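Local coordinates for protein ralf, proline/betaine transporter (Legionella pneumophila, PDB 4D7Q) that probably acts as a guanine nucleotide exchange factor through its Sec7 domain, joined in this chimera to the capping domain of a Rickettsia relative, at residues A277-V282 and I300-R305; E250-K255 and S267-D272. The protein carries 2 engineered substitutions. All blocks are in the same frame, centred on the assembly; numbering follows the deposited sequence.

Both contacts belong to the capping-domain part of the chimera, which comes from Rickettsia, and both pair neighbouring strands of one antiparallel sheet. Along the chain they follow in series: contact 2 (250-255 with 267-272) closes before contact 1 (277-282 with 300-305) opens. Their centres lie about 9 Å apart, because strands 264-271 and 277-283 are adjacent and give four consecutive strands in sequence order. The join is direct: Ile280 N lies 2.8 Å from Val268 O, and Glu279 OE2 lies 2.6 Å from Ser267 OG, both probable hydrogen bonds. Contact 2 thus forms one margin of the sheet, whereas contact 1 lies in its buried interior.

Contact 1: residues A277-V282 and I300-R305; sequences AAEIQV and IIQPLR
Glu279 and Gln302 stand side by side and point the same way, with carboxylate and amide planes 81° apart. Their acceptors do not bond directly: Glu279 OE1 is 4.1 Å from Gln302 OE1, and one water donates to both. With CG anti to the backbone N (chi1 170°), Glu279 runs past Leu304, whose CD1 lies 3.9 Å from Glu279 CB. Gln281 slants across Gln302, the two NE2 atoms 3.8 Å apart; a second water accepts from Gln281 NE2 and donates to Ile300 O. The strongest polar partners of these side chains lie elsewhere: Ser267 for Glu279, Tyr283 for Gln281 and Pro207 O for Gln302. On the other face Ile280 and Ile301 run alongside each other, CG2 of the former 4.1 Å from CG1 of the latter. The backbone evidence is an antiparallel ladder, with Glu279-Gln302 and Gln281-Ile300 as hydrogen-bonded pairs; Gln281 N to Ile300 O measures 2.8 Å. Beyond the strand end, Leu304 N meets Ala277 O at 2.7 Å from 43° above the carbonyl plane. Strand 264-271 flanks 277-283, and strand 208-214 flanks 297-303. Helix 313-325 covers the face bearing Ala278, Ile280, Ile301 and Pro303, while Gln281 on the other face bonds to Glu109 of the Legionella Sec7 part, across the engineered fusion.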
loop_
_atom_site.group_PDB
_atom_site.type_symbol
_atom_site.label_atom_id
_atom_site.label_comp_id
_atom_site.label_asym_id
_atom_site.label_seq_id
_atom_site.Cartn_x
_atom_site.Cartn_y
_atom_site.Cartn_z
ATOM N N ALA A 277 -13.157 -4.489 -16.192
ATOM C CA ALA A 277 -13.258 -4.199 -14.763
ATOM C C ALA A 277 -12.120 -3.295 -14.315
ATOM O O ALA A 277 -10.978 -3.465 -14.744
ATOM C CB ALA A 277 -13.310 -5.481 -13.942
ATOM N N ALA A 278 -12.454 -2.271 -13.513
ATOM C CA ALA A 278 -11.484 -1.269 -13.069
ATOM C C ALA A 278 -11.842 -0.727 -11.699
ATOM O O ALA A 278 -13.016 -0.724 -11.324
ATOM C CB ALA A 278 -11.408 -0.134 -14.082
ATOM N N GLU A 279 -10.841 -0.245 -10.964
ATOM C CA GLU A 279 -11.058 0.252 -9.610
ATOM C C GLU A 279 -10.609 1.705 -9.413
ATOM O O GLU A 279 -9.533 2.091 -9.879
ATOM C CB GLU A 279 -10.318 -0.691 -8.637
ATOM C CG GLU A 279 -10.207 -0.224 -7.197
ATOM C CD GLU A 279 -9.255 -1.046 -6.349
ATOM O OE1 GLU A 279 -8.298 -1.627 -6.906
ATOM O OE2 GLU A 279 -9.466 -1.110 -5.120
ATOM N N ILE A 280 -11.441 2.505 -8.712
ATOM C CA ILE A 280 -11.080 3.871 -8.345
ATOM C C ILE A 280 -10.846 3.890 -6.842
ATOM O O ILE A 280 -11.801 3.794 -6.075
ATOM C CB ILE A 280 -12.057 5.026 -8.736
ATOM C CG1 ILE A 280 -12.612 4.945 -10.180
ATOM C CG2 ILE A 280 -11.363 6.383 -8.472
ATOM C CD1 ILE A 280 -13.849 5.946 -10.425
ATOM N N GLN A 281 -9.597 4.075 -6.420
ATOM C CA GLN A 281 -9.289 4.224 -4.992
ATOM C C GLN A 281 -9.364 5.710 -4.688
ATOM O O GLN A 281 -8.690 6.501 -5.349
ATOM C CB GLN A 281 -7.916 3.695 -4.653
ATOM C CG GLN A 281 -7.748 2.190 -4.862
ATOM C CD GLN A 281 -6.302 1.846 -4.647
ATOM O OE1 GLN A 281 -5.713 2.186 -3.623
ATOM N NE2 GLN A 281 -5.678 1.235 -5.635
ATOM N N VAL A 282 -10.248 6.081 -3.738
ATOM C CA VAL A 282 -10.536 7.456 -3.305
ATOM C C VAL A 282 -9.874 7.728 -1.936
ATOM O O VAL A 282 -10.136 7.015 -0.962
ATOM C CB VAL A 282 -12.069 7.764 -3.257
ATOM C CG1 VAL A 282 -12.337 9.191 -2.723
ATOM C CG2 VAL A 282 -12.727 7.573 -4.636
ATOM N N ILE A 300 -6.638 6.910 -7.417
ATOM C CA ILE A 300 -5.813 5.921 -8.113
ATOM C C ILE A 300 -6.752 5.013 -8.922
ATOM O O ILE A 300 -7.632 4.349 -8.348
ATOM C CB ILE A 300 -4.870 5.128 -7.160
ATOM C CG1 ILE A 300 -3.849 6.087 -6.440
ATOM C CG2 ILE A 300 -4.127 4.004 -7.931
ATOM C CD1 ILE A 300 -3.125 5.469 -5.198
ATOM N N ILE A 301 -6.543 4.971 -10.258
ATOM C CA ILE A 301 -7.356 4.157 -11.168
ATOM C C ILE A 301 -6.550 3.003 -11.748
ATOM O O ILE A 301 -5.485 3.209 -12.327
ATOM C CB ILE A 301 -8.066 5.006 -12.270
ATOM C CG1 ILE A 301 -8.830 6.202 -11.658
ATOM C CG2 ILE A 301 -9.002 4.144 -13.158
ATOM C CD1 ILE A 301 -8.163 7.462 -11.902
ATOM N N GLN A 302 -7.075 1.785 -11.614
ATOM C CA GLN A 302 -6.369 0.610 -12.123
ATOM C C GLN A 302 -7.281 -0.370 -12.809
ATOM O O GLN A 302 -8.385 -0.579 -12.311
ATOM C CB GLN A 302 -5.657 -0.152 -10.971
ATOM C CG GLN A 302 -4.570 0.656 -10.232
ATOM C CD GLN A 302 -4.096 -0.019 -8.960
ATOM O OE1 GLN A 302 -4.617 -1.061 -8.547
ATOM N NE2 GLN A 302 -3.065 0.535 -8.319
ATOM N N PRO A 303 -6.797 -1.058 -13.888
ATOM C CA PRO A 303 -7.584 -2.168 -14.460
ATOM C C PRO A 303 -7.604 -3.291 -13.407
ATOM O O PRO A 303 -6.583 -3.563 -12.768
ATOM C CB PRO A 303 -6.779 -2.594 -15.700
ATOM C CG PRO A 303 -5.414 -2.088 -15.481
ATOM C CD PRO A 303 -5.479 -0.919 -14.549
ATOM N N LEU A 304 -8.762 -3.888 -13.175
ATOM C CA LEU A 304 -8.888 -4.902 -12.134
ATOM C C LEU A 304 -8.418 -6.320 -12.504
ATOM O O LEU A 304 -8.883 -6.917 -13.481
ATOM C CB LEU A 304 -10.329 -4.903 -11.595
ATOM C CG LEU A 304 -10.574 -5.403 -10.171
ATOM C CD1 LEU A 304 -9.827 -4.560 -9.122
ATOM C CD2 LEU A 304 -12.055 -5.408 -9.869
ATOM N N ARG A 305 -7.493 -6.858 -11.687
ATOM C CA ARG A 305 -7.022 -8.241 -11.799
ATOM C C ARG A 305 -8.155 -9.097 -11.225
ATOM O O ARG A 305 -8.734 -8.736 -10.192
ATOM C CB ARG A 305 -5.740 -8.452 -10.969
ATOM C CG ARG A 305 -4.451 -8.244 -11.749
ATOM C CD ARG A 305 -3.223 -8.614 -10.921
ATOM N NE ARG A 305 -3.168 -10.048 -10.615
ATOM C CZ ARG A 305 -2.512 -10.948 -11.339
ATOM N NH1 ARG A 305 -1.858 -10.581 -12.435
ATOM N NH2 ARG A 305 -2.512 -12.224 -10.978
HETATM O O HOH W 1 -6.904 -2.646 -8.755
HETATM O O HOH W 2 -7.004 1.417 -8.181
#

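Contact 2: residues E250-K255 and S267-D272; sequences EFKNPK and SVIIKD
An outermost strand of the antiparallel capping-domain sheet is paired here: Glu250, Phe251 and Lys252 face Ile269, Val268 and Ser267 in turn. The connection is not a tight hairpin, since helix 256-262 intervenes between the two strands. The axes of strands 250-252 and 267-271 run at 149° to each other, N to C, and two hydrogen-bonded pairs enclose one non-hydrogen-bonded pair. In the first of the bonded pairs Glu250 N reaches Ile269 O at 3.0 Å; in the second, Lys252 N reaches Ser267 O at 2.8 Å. Each is matched by a return bond, so the backbone N and O of Glu250, Lys252, Ser267 and Ile269 are all paired across the two strands.

Between them sits Phe251 opposite Val268. The phenyl ring takes Val268 CG2 at its edge, close to the ring plane, with CG2 3.7 Å from Phe251 CD1. Trans about its first torsion (chi1 -167°), the Phe251 side chain reaches back along the partner strand, where CD1 comes within 3.5 Å of Ser267 O.

On the other face Lys252 slants over Ile269, its CE 4.0 Å from Ile269 CG1. A bend at its last torsion then turns the ammonium to Glu250 on the same strand: NZ donates to OE2 at 2.8 Å, from the syn side and 24° out of the carboxylate plane. The exposed Glu250 and Lys252 thus form a salt bridge at the edge strand, on the face they share with the buried Ile269 and Ser267. Ser267, further along that face, has its hydroxyl bonded to Tyr264 OH and to Glu279 of the next strand.

Helix 220-230 backs the Phe251 and Val268 face through Leu229 and Leu225 respectively. On the inner side, strand 277-283 continues the sheet, its Ala278 bonded through the backbone to Ile270.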
loop_
_atom_site.group_PDB
_atom_site.type_symbol
_atom_site.label_atom_id
_atom_site.label_comp_id
_atom_site.label_asym_id
_atom_site.label_seq_id
_atom_site.Cartn_x
_atom_site.Cartn_y
_atom_site.Cartn_z
ATOM N N GLU A 250 -20.265 -0.476 -8.047
ATOM C CA GLU A 250 -20.244 -0.936 -6.662
ATOM C C GLU A 250 -19.241 -0.070 -5.901
ATOM O O GLU A 250 -18.281 0.432 -6.491
ATOM C CB GLU A 250 -19.747 -2.396 -6.655
ATOM C CG GLU A 250 -19.845 -3.145 -5.337
ATOM C CD GLU A 250 -19.213 -4.526 -5.344
ATOM O OE1 GLU A 250 -19.307 -5.225 -6.380
ATOM O OE2 GLU A 250 -18.641 -4.916 -4.300
ATOM N N PHE A 251 -19.460 0.098 -4.599
ATOM C CA PHE A 251 -18.543 0.817 -3.719
ATOM C C PHE A 251 -18.175 -0.081 -2.553
ATOM O O PHE A 251 -19.065 -0.563 -1.856
ATOM C CB PHE A 251 -19.112 2.168 -3.233
ATOM C CG PHE A 251 -18.042 3.021 -2.585
ATOM C CD1 PHE A 251 -17.098 3.686 -3.357
ATOM C CD2 PHE A 251 -17.945 3.111 -1.198
ATOM C CE1 PHE A 251 -16.082 4.438 -2.756
ATOM C CE2 PHE A 251 -16.941 3.871 -0.597
ATOM C CZ PHE A 251 -16.018 4.534 -1.378
ATOM N N LYS A 252 -16.863 -0.321 -2.355
ATOM C CA LYS A 252 -16.347 -1.165 -1.274
ATOM C C LYS A 252 -15.785 -0.256 -0.183
ATOM O O LYS A 252 -14.849 0.505 -0.427
ATOM C CB LYS A 252 -15.291 -2.147 -1.798
ATOM C CG LYS A 252 -15.876 -3.251 -2.701
ATOM C CD LYS A 252 -14.864 -4.384 -2.934
ATOM C CE LYS A 252 -15.317 -5.411 -3.951
ATOM N NZ LYS A 252 -16.365 -6.326 -3.417
ATOM N N ASN A 253 -16.428 -0.275 0.990
ATOM C CA ASN A 253 -16.053 0.545 2.134
ATOM C C ASN A 253 -14.823 0.011 2.830
ATOM O O ASN A 253 -14.630 -1.202 2.925
ATOM C CB ASN A 253 -17.223 0.693 3.120
ATOM C CG ASN A 253 -18.347 1.490 2.532
ATOM O OD1 ASN A 253 -18.256 2.706 2.351
ATOM N ND2 ASN A 253 -19.404 0.810 2.155
ATOM N N PRO A 254 -13.927 0.899 3.281
ATOM C CA PRO A 254 -12.739 0.404 3.991
ATOM C C PRO A 254 -13.068 0.192 5.467
ATOM O O PRO A 254 -14.094 0.676 5.942
ATOM C CB PRO A 254 -11.748 1.558 3.812
ATOM C CG PRO A 254 -12.612 2.785 3.761
ATOM C CD PRO A 254 -13.976 2.378 3.260
ATOM N N LYS A 255 -12.156 -0.427 6.217
ATOM C CA LYS A 255 -12.298 -0.517 7.669
ATOM C C LYS A 255 -12.084 0.912 8.158
ATOM O O LYS A 255 -11.254 1.624 7.598
ATOM C CB LYS A 255 -11.236 -1.438 8.265
ATOM C CG LYS A 255 -11.439 -2.893 7.835
ATOM C CD LYS A 255 -10.175 -3.721 7.971
ATOM C CE LYS A 255 -9.098 -3.304 7.002
ATOM N NZ LYS A 255 -7.799 -3.274 7.691
ATOM N N SER A 267 -13.159 2.006 -2.394
ATOM C CA SER A 267 -12.971 1.748 -3.824
ATOM C C SER A 267 -14.274 1.623 -4.598
ATOM O O SER A 267 -15.182 0.889 -4.197
ATOM C CB SER A 267 -12.133 0.490 -4.048
ATOM O OG SER A 267 -10.750 0.702 -3.809
ATOM N N VAL A 268 -14.342 2.361 -5.715
ATOM C CA VAL A 268 -15.412 2.338 -6.692
ATOM C C VAL A 268 -15.013 1.218 -7.664
ATOM O O VAL A 268 -13.968 1.318 -8.310
ATOM C CB VAL A 268 -15.523 3.674 -7.460
ATOM C CG1 VAL A 268 -16.732 3.667 -8.389
ATOM C CG2 VAL A 268 -15.552 4.886 -6.516
ATOM N N ILE A 269 -15.831 0.155 -7.751
ATOM C CA ILE A 269 -15.598 -0.971 -8.642
ATOM C C ILE A 269 -16.532 -0.789 -9.815
ATOM O O ILE A 269 -17.749 -0.698 -9.633
ATOM C CB ILE A 269 -15.748 -2.353 -7.916
ATOM C CG1 ILE A 269 -14.823 -2.468 -6.637
ATOM C CG2 ILE A 269 -15.537 -3.544 -8.886
ATOM C CD1 ILE A 269 -13.292 -2.325 -6.848
ATOM N N ILE A 270 -15.950 -0.650 -11.021
ATOM C CA ILE A 270 -16.698 -0.395 -12.257
ATOM C C ILE A 270 -16.507 -1.501 -13.269
ATOM O O ILE A 270 -15.373 -1.839 -13.628
ATOM C CB ILE A 270 -16.383 1.004 -12.848
ATOM C CG1 ILE A 270 -16.591 2.118 -11.792
ATOM C CG2 ILE A 270 -17.204 1.277 -14.122
ATOM C CD1 ILE A 270 -16.144 3.507 -12.185
ATOM N N LYS A 271 -17.647 -2.036 -13.762
ATOM C CA LYS A 271 -17.675 -3.078 -14.769
ATOM C C LYS A 271 -18.533 -2.642 -15.932
ATOM O O LYS A 271 -19.628 -2.112 -15.720
ATOM C CB LYS A 271 -18.156 -4.425 -14.177
ATOM C CG LYS A 271 -17.158 -5.006 -13.160
ATOM C CD LYS A 271 -17.661 -6.248 -12.455
ATOM C CE LYS A 271 -16.664 -6.703 -11.414
ATOM N NZ LYS A 271 -17.302 -7.510 -10.333
ATOM N N ASP A 272 -18.041 -2.843 -17.141
ATOM C CA ASP A 272 -18.825 -2.573 -18.329
ATOM C C ASP A 272 -19.474 -3.807 -18.926
ATOM O O ASP A 272 -19.433 -4.854 -18.347
ATOM C CB ASP A 272 -18.050 -1.780 -19.372
ATOM C CG ASP A 272 -16.845 -2.504 -19.919
ATOM O OD1 ASP A 272 -16.840 -3.718 -20.051
ATOM O OD2 ASP A 272 -15.877 -1.828 -20.219
#